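Local coordinates for beta-agarase D (Zobellia galactanivorans, PDB 4ASM), which cleaves the beta-1,4 linkages of agarose at random positions with retention of anomeric configuration, through its family 16 glycoside hydrolase catalytic domain, at residues Glu136-Val141 with Leu352-Arg357; Ala147-Leu152 with Ile163-Gly168. One frame throughout, in Å; residues are numbered along the deposited sequence.

Interaction 1. Residues Glu136-Val141 with Leu352-Arg357. With CA (calcium ion), chain B.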
loop_
_atom_site.group_PDB
_atom_site.type_symbol
_atom_site.label_atom_id
_atom_site.label_comp_id
_atom_site.label_asym_id
_atom_site.label_seq_id
_atom_site.Cartn_x
_atom_site.Cartn_y
_atom_site.Cartn_z
ATOM N N GLU A 136 -5.868 9.545 -3.242
ATOM C CA GLU A 136 -5.468 9.982 -1.900
ATOM C C GLU A 136 -6.532 9.640 -0.867
ATOM O O GLU A 136 -7.729 9.791 -1.143
ATOM C CB GLU A 136 -5.216 11.507 -1.891
ATOM C CG GLU A 136 -4.684 12.064 -0.571
ATOM C CD GLU A 136 -4.682 13.568 -0.516
ATOM O OE1 GLU A 136 -5.611 14.187 -1.071
ATOM O OE2 GLU A 136 -3.756 14.140 0.096
ATOM N N ALA A 137 -6.103 9.212 0.323
ATOM C CA ALA A 137 -7.023 8.882 1.405
ATOM C C ALA A 137 -6.681 9.613 2.684
ATOM O O ALA A 137 -5.510 9.914 2.938
ATOM C CB ALA A 137 -7.036 7.376 1.666
ATOM N N ARG A 138 -7.711 9.900 3.481
ATOM C CA ARG A 138 -7.502 10.369 4.843
ATOM C C ARG A 138 -7.817 9.184 5.735
ATOM O O ARG A 138 -8.923 8.644 5.710
ATOM C CB ARG A 138 -8.385 11.572 5.178
ATOM C CG ARG A 138 -8.135 12.107 6.575
ATOM C CD ARG A 138 -8.846 13.465 6.771
ATOM N NE ARG A 138 -8.473 14.036 8.072
ATOM C CZ ARG A 138 -9.167 13.882 9.197
ATOM N NH1 ARG A 138 -10.290 13.179 9.210
ATOM N NH2 ARG A 138 -8.716 14.422 10.329
ATOM N N VAL A 139 -6.830 8.779 6.534
ATOM C CA VAL A 139 -6.869 7.491 7.222
ATOM C C VAL A 139 -6.240 7.566 8.608
ATOM O O VAL A 139 -5.194 8.195 8.764
ATOM C CB VAL A 139 -6.167 6.404 6.362
ATOM C CG1 VAL A 139 -4.741 6.829 5.944
ATOM C CG2 VAL A 139 -6.181 5.049 7.068
ATOM N N LYS A 140 -6.901 6.958 9.601
ATOM C CA LYS A 140 -6.291 6.764 10.901
ATOM C C LYS A 140 -5.586 5.419 10.859
ATOM O O LYS A 140 -6.233 4.360 10.904
ATOM C CB LYS A 140 -7.336 6.769 12.001
ATOM C CG LYS A 140 -6.730 6.705 13.405
ATOM C CD LYS A 140 -7.799 6.741 14.465
ATOM C CE LYS A 140 -7.201 6.819 15.859
ATOM N NZ LYS A 140 -8.280 6.823 16.903
ATOM N N VAL A 141 -4.256 5.477 10.790
ATOM C CA VAL A 141 -3.438 4.262 10.765
ATOM C C VAL A 141 -3.723 3.440 12.026
ATOM O O VAL A 141 -3.810 4.003 13.124
ATOM C CB VAL A 141 -1.941 4.645 10.695
ATOM C CG1 VAL A 141 -1.043 3.409 10.733
ATOM C CG2 VAL A 141 -1.671 5.514 9.442
ATOM N N LEU A 352 -9.489 3.114 10.155
ATOM C CA LEU A 352 -10.581 4.053 9.821
ATOM C C LEU A 352 -10.186 4.912 8.646
ATOM O O LEU A 352 -9.200 5.650 8.724
ATOM C CB LEU A 352 -10.890 4.972 11.015
ATOM C CG LEU A 352 -11.390 4.306 12.296
ATOM C CD1 LEU A 352 -11.663 5.367 13.344
ATOM C CD2 LEU A 352 -12.631 3.453 12.069
ATOM N N VAL A 353 -10.941 4.823 7.549
ATOM C CA VAL A 353 -10.706 5.696 6.406
ATOM C C VAL A 353 -11.867 6.692 6.300
ATOM O O VAL A 353 -13.019 6.337 6.038
ATOM C CB VAL A 353 -10.516 4.924 5.078
ATOM C CG1 VAL A 353 -10.206 5.886 3.932
ATOM C CG2 VAL A 353 -9.395 3.848 5.213
ATOM N N ASP A 354 -11.544 7.954 6.527
ATOM C CA ASP A 354 -12.533 9.022 6.454
ATOM C C ASP A 354 -13.012 9.222 5.021
ATOM O O ASP A 354 -14.213 9.410 4.774
ATOM C CB ASP A 354 -11.878 10.284 7.011
ATOM C CG ASP A 354 -12.825 11.479 7.124
ATOM O OD1 ASP A 354 -14.069 11.328 7.010
ATOM O OD2 ASP A 354 -12.303 12.584 7.346
ATOM N N TRP A 355 -12.075 9.175 4.080
ATOM C CA TRP A 355 -12.396 9.352 2.674
ATOM C C TRP A 355 -11.255 8.896 1.789
ATOM O O TRP A 355 -10.103 8.841 2.216
ATOM C CB TRP A 355 -12.764 10.802 2.356
ATOM C CG TRP A 355 -11.822 11.908 2.791
ATOM C CD1 TRP A 355 -12.032 12.763 3.837
ATOM C CD2 TRP A 355 -10.609 12.367 2.141
ATOM N NE1 TRP A 355 -11.022 13.693 3.905
ATOM C CE2 TRP A 355 -10.136 13.473 2.885
ATOM C CE3 TRP A 355 -9.859 11.926 1.037
ATOM C CZ2 TRP A 355 -8.959 14.163 2.549
ATOM C CZ3 TRP A 355 -8.683 12.612 0.704
ATOM C CH2 TRP A 355 -8.253 13.731 1.458
ATOM N N ILE A 356 -11.599 8.561 0.551
ATOM C CA ILE A 356 -10.633 8.313 -0.499
ATOM C C ILE A 356 -11.132 9.008 -1.761
ATOM O O ILE A 356 -12.293 8.841 -2.163
ATOM C CB ILE A 356 -10.368 6.788 -0.692
ATOM C CG1 ILE A 356 -9.229 6.540 -1.696
ATOM C CG2 ILE A 356 -11.663 6.037 -1.048
ATOM C CD1 ILE A 356 -8.771 5.100 -1.713
ATOM N N ARG A 357 -10.257 9.804 -2.364
ATOM C CA ARG A 357 -10.624 10.564 -3.552
ATOM C C ARG A 357 -9.691 10.216 -4.702
ATOM O O ARG A 357 -8.505 9.911 -4.497
ATOM C CB ARG A 357 -10.595 12.074 -3.256
ATOM C CG ARG A 357 -9.239 12.660 -2.935
ATOM C CD ARG A 357 -9.409 14.117 -2.499
ATOM N NE ARG A 357 -8.156 14.733 -2.087
ATOM C CZ ARG A 357 -7.988 16.045 -1.967
ATOM N NH1 ARG A 357 -8.990 16.880 -2.262
ATOM N NH2 ARG A 357 -6.832 16.515 -1.527
HETATM CA CA CA B . -16.046 10.619 5.936
HETATM O O HOH W 1 -16.721 11.827 7.929
#

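Interaction 2. Residues Ala147-Leu152 with Ile163-Gly168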
loop_
_atom_site.group_PDB
_atom_site.type_symbol
_atom_site.label_atom_id
_atom_site.label_comp_id
_atom_site.label_asym_id
_atom_site.label_seq_id
_atom_site.Cartn_x
_atom_site.Cartn_y
_atom_site.Cartn_z
ATOM N N ALA A 147 -0.431 -4.621 9.310
ATOM C CA ALA A 147 -0.294 -3.681 8.198
ATOM C C ALA A 147 -1.619 -2.980 7.909
ATOM O O ALA A 147 -2.656 -3.646 7.714
ATOM C CB ALA A 147 0.178 -4.416 6.947
ATOM N N SER A 148 -1.563 -1.647 7.903
ATOM C CA SER A 148 -2.636 -0.784 7.393
ATOM C C SER A 148 -2.312 -0.521 5.933
ATOM O O SER A 148 -1.268 0.094 5.632
ATOM C CB SER A 148 -2.658 0.530 8.174
ATOM O OG SER A 148 -2.985 0.309 9.540
ATOM N N ASP A 149 -3.172 -1.009 5.029
ATOM C CA ASP A 149 -2.862 -1.036 3.587
ATOM C C ASP A 149 -3.892 -0.324 2.734
ATOM O O ASP A 149 -5.108 -0.592 2.849
ATOM C CB ASP A 149 -2.790 -2.481 3.050
ATOM C CG ASP A 149 -1.712 -3.324 3.705
ATOM O OD1 ASP A 149 -0.625 -2.806 4.029
ATOM O OD2 ASP A 149 -1.969 -4.563 3.845
ATOM N N ILE A 150 -3.413 0.567 1.863
ATOM C CA ILE A 150 -4.236 1.144 0.794
ATOM C C ILE A 150 -3.401 1.008 -0.454
ATOM O O ILE A 150 -2.261 1.481 -0.497
ATOM C CB ILE A 150 -4.564 2.628 1.042
ATOM C CG1 ILE A 150 -5.312 2.777 2.373
ATOM C CG2 ILE A 150 -5.347 3.181 -0.138
ATOM C CD1 ILE A 150 -5.605 4.220 2.783
ATOM N N TRP A 151 -3.923 0.312 -1.456
ATOM C CA TRP A 151 -3.055 -0.038 -2.572
ATOM C C TRP A 151 -3.817 -0.298 -3.865
ATOM O O TRP A 151 -5.056 -0.317 -3.868
ATOM C CB TRP A 151 -2.153 -1.225 -2.178
ATOM C CG TRP A 151 -2.842 -2.456 -1.631
ATOM C CD1 TRP A 151 -3.644 -2.545 -0.513
ATOM C CD2 TRP A 151 -2.741 -3.782 -2.158
ATOM N NE1 TRP A 151 -4.044 -3.849 -0.331
ATOM C CE2 TRP A 151 -3.506 -4.625 -1.327
ATOM C CE3 TRP A 151 -2.076 -4.336 -3.260
ATOM C CZ2 TRP A 151 -3.634 -6.000 -1.570
ATOM C CZ3 TRP A 151 -2.178 -5.695 -3.501
ATOM C CH2 TRP A 151 -2.948 -6.525 -2.648
ATOM N N LEU A 152 -3.058 -0.461 -4.947
ATOM C CA LEU A 152 -3.603 -0.696 -6.290
ATOM C C LEU A 152 -3.004 -1.987 -6.847
ATOM O O LEU A 152 -1.779 -2.208 -6.733
ATOM C CB LEU A 152 -3.244 0.480 -7.213
ATOM C CG LEU A 152 -3.478 1.901 -6.713
ATOM C CD1 LEU A 152 -2.955 2.921 -7.721
ATOM C CD2 LEU A 152 -4.952 2.158 -6.373
ATOM N N ILE A 163 -0.275 2.824 -2.063
ATOM C CA ILE A 163 -0.422 4.164 -1.513
ATOM C C ILE A 163 0.172 4.140 -0.104
ATOM O O ILE A 163 1.077 4.923 0.206
ATOM C CB ILE A 163 -1.879 4.626 -1.533
ATOM C CG1 ILE A 163 -2.288 4.925 -2.985
ATOM C CG2 ILE A 163 -2.021 5.901 -0.728
ATOM C CD1 ILE A 163 -3.476 4.210 -3.480
ATOM N N MET A 164 -0.320 3.238 0.734
ATOM C CA MET A 164 0.219 3.101 2.083
ATOM C C MET A 164 0.401 1.629 2.446
ATOM O O MET A 164 -0.501 0.812 2.233
ATOM C CB MET A 164 -0.727 3.746 3.086
ATOM C CG MET A 164 -0.278 3.557 4.552
ATOM S SD MET A 164 -1.374 4.345 5.757
ATOM C CE MET A 164 -2.872 3.379 5.534
ATOM N N GLU A 165 1.570 1.300 3.011
ATOM C CA GLU A 165 1.788 0.038 3.721
ATOM C C GLU A 165 2.490 0.460 5.005
ATOM O O GLU A 165 3.647 0.923 4.958
ATOM C CB GLU A 165 2.676 -0.908 2.911
ATOM C CG GLU A 165 3.036 -2.186 3.630
ATOM C CD GLU A 165 3.745 -3.151 2.712
ATOM O OE1 GLU A 165 4.794 -2.751 2.165
ATOM O OE2 GLU A 165 3.259 -4.296 2.522
ATOM N N CYS A 166 1.785 0.368 6.134
ATOM C CA CYS A 166 2.299 0.905 7.385
ATOM C C CYS A 166 1.959 -0.034 8.531
ATOM O O CYS A 166 0.817 -0.416 8.693
ATOM C CB CYS A 166 1.688 2.289 7.627
ATOM S SG CYS A 166 2.326 3.089 9.138
ATOM N N TYR A 167 2.978 -0.419 9.298
ATOM C CA TYR A 167 2.801 -1.228 10.508
ATOM C C TYR A 167 2.967 -0.282 11.679
ATOM O O TYR A 167 4.038 -0.220 12.304
ATOM C CB TYR A 167 3.838 -2.361 10.560
ATOM C CG TYR A 167 4.057 -3.002 9.200
ATOM C CD1 TYR A 167 4.866 -2.391 8.256
ATOM C CD2 TYR A 167 3.493 -4.228 8.888
ATOM C CE1 TYR A 167 5.075 -2.942 7.005
ATOM C CE2 TYR A 167 3.698 -4.808 7.613
ATOM C CZ TYR A 167 4.499 -4.144 6.696
ATOM O OH TYR A 167 4.742 -4.666 5.427
ATOM N N GLY A 168 1.903 0.481 11.935
ATOM C CA GLY A 168 2.031 1.732 12.673
ATOM C C GLY A 168 2.181 1.671 14.172
ATOM O O GLY A 168 2.610 2.663 14.793
HETATM O O HOH W 2 -0.964 -0.407 11.301
#

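Interaction 1. Residues Glu136-Val141 with Leu352-Arg357
A classic beta bulge beside the calcium site marks this antiparallel pairing: Asp-354 and Trp-355 both stand opposite Arg-138. Arg-138 N donates to Trp-355 O at 2.9 Å, while Arg-138 O accepts from Asp-354 N at 2.8 Å. The extra residue shifts the register by one and turns the Asp-354 side chain toward the partner strand. Asp-354 OD1, 2.4 Å from the calcium ion, binds it together with the residue's own backbone O; Asp-9, Asp-34, Asn-36, Gly-89 and a water complete the site. Asp-354 OD2 forms a salt bridge with Arg-138 NH1, 2.8 Å, met on its anti side but from well out of the carboxylate plane, with guanidinium and carboxylate planes 73° apart. This second bond would tend to hold the metal-binding carboxylate against rotation. The extended Arg-138 chain starts across the Trp-355 indole, its CB lying over one face, 3.7 Å from the centroid of the five-membered ring. Trp-355 reaches there because its CG sits between backbone N and carbonyl carbon (chi1 52°). The rim of the ring's far end meets Glu-136 O and OE1. Glu-136 and Arg-357 run side by side, carboxylate and guanidinium only 13° from coplanar: Glu-136 OE1 accepts from Arg-357 NE at 2.8 Å and from Arg-357 NH2 at 2.7 Å, the latter on its syn lone pair. Glu-136 OE2 has a second mate in Arg-222. On the opposite face Ala-137, Val-139, Val-353 and Ile-356 form an apolar surface, with Val-139 CG2 3.9 Å from Val-353 CG2. Strand 133-140 continues on its other edge into strand 220-229 and strand 350-362 into strand 90-96, while Val-139 packs on Met-164 of strand 159-166, in the facing sheet.

Interaction 2. Residues Ala147-Leu152 with Ile163-Gly168
Ile-150 O receives two main-chain donors, Ile-163 N and Met-164 N, each at 2.9 Å, because both residues stand opposite Ile-150 in a classic beta bulge of the hairpin 147-153/159-166. Ile-150 N gives its hydrogen to Met-164 O at 2.9 Å; Ser-148 N is bound to Cys-166 O at 2.8 Å, and the return bond from Cys-166 N to Ser-148 O is longer, 3.1 Å. Ser-148 OG is satisfied twice over: Met-142 N bonds to it, and a water lies 2.8 Å from Ser-148 OG and accepts from Gly-168 N at 3.1 Å. On the same face the Met-164 chain, extended through SD and bent only at its last torsion (chi3 66°), brings CE against Ser-148 CB and the CG1 and CD1 atoms of Ile-150. The CG2 branch of Ile-150 meets Ile-163 CD1, which also touches Leu-152 CD2. With an alanine here, the methyl ends of Met-164 and Ile-163 would probably lose their common support and be set free to turn. On the other face the carboxylates of Asp-149 and Glu-165 run side by side, their planes 65° apart. Asp-149 OD1 lies 4.4 Å from Glu-165 OE2 and, though buried, has no hydrogen-bonding partner in the model; Glu-165 OE1 is bound by His-184 ND1. The EXDXXE signature of family 16 runs from Glu-160 to Glu-165; the bulge takes up its extra residue, so that Glu-165, probably the proton donor, faces the cleft with Glu-160, the probable nucleophile. The main-chain groups thus satisfy one another along the ladder and apolar Ile-150 and Met-164 turn inward, while acidic Asp-149, Glu-165 and Glu-326 gather on the cleft side.

In the fold
The two interactions lie in facing sheets of the jelly-roll sandwich typical of family 16, their centres 11 Å apart, and 147-152 with 163-168 is nested along the chain inside the loop closed by interaction 1. Their apolar faces meet in the core: Ala-137 CB is 3.6 Å from Ile-150 CD1, and Val-141 CG1 is 3.7 Å from Cys-166 SG. The inner sheet turns its other face to the cleft, where Asp-149 lies about 3 Å, between nearest side-chain atoms, from Glu-326, a probable substrate-binding residue. The calcium ion lies at the outer sheet, which supplies Asp-354, and is 24.3 Å from Glu-165 CD, so it is no part of the catalytic site.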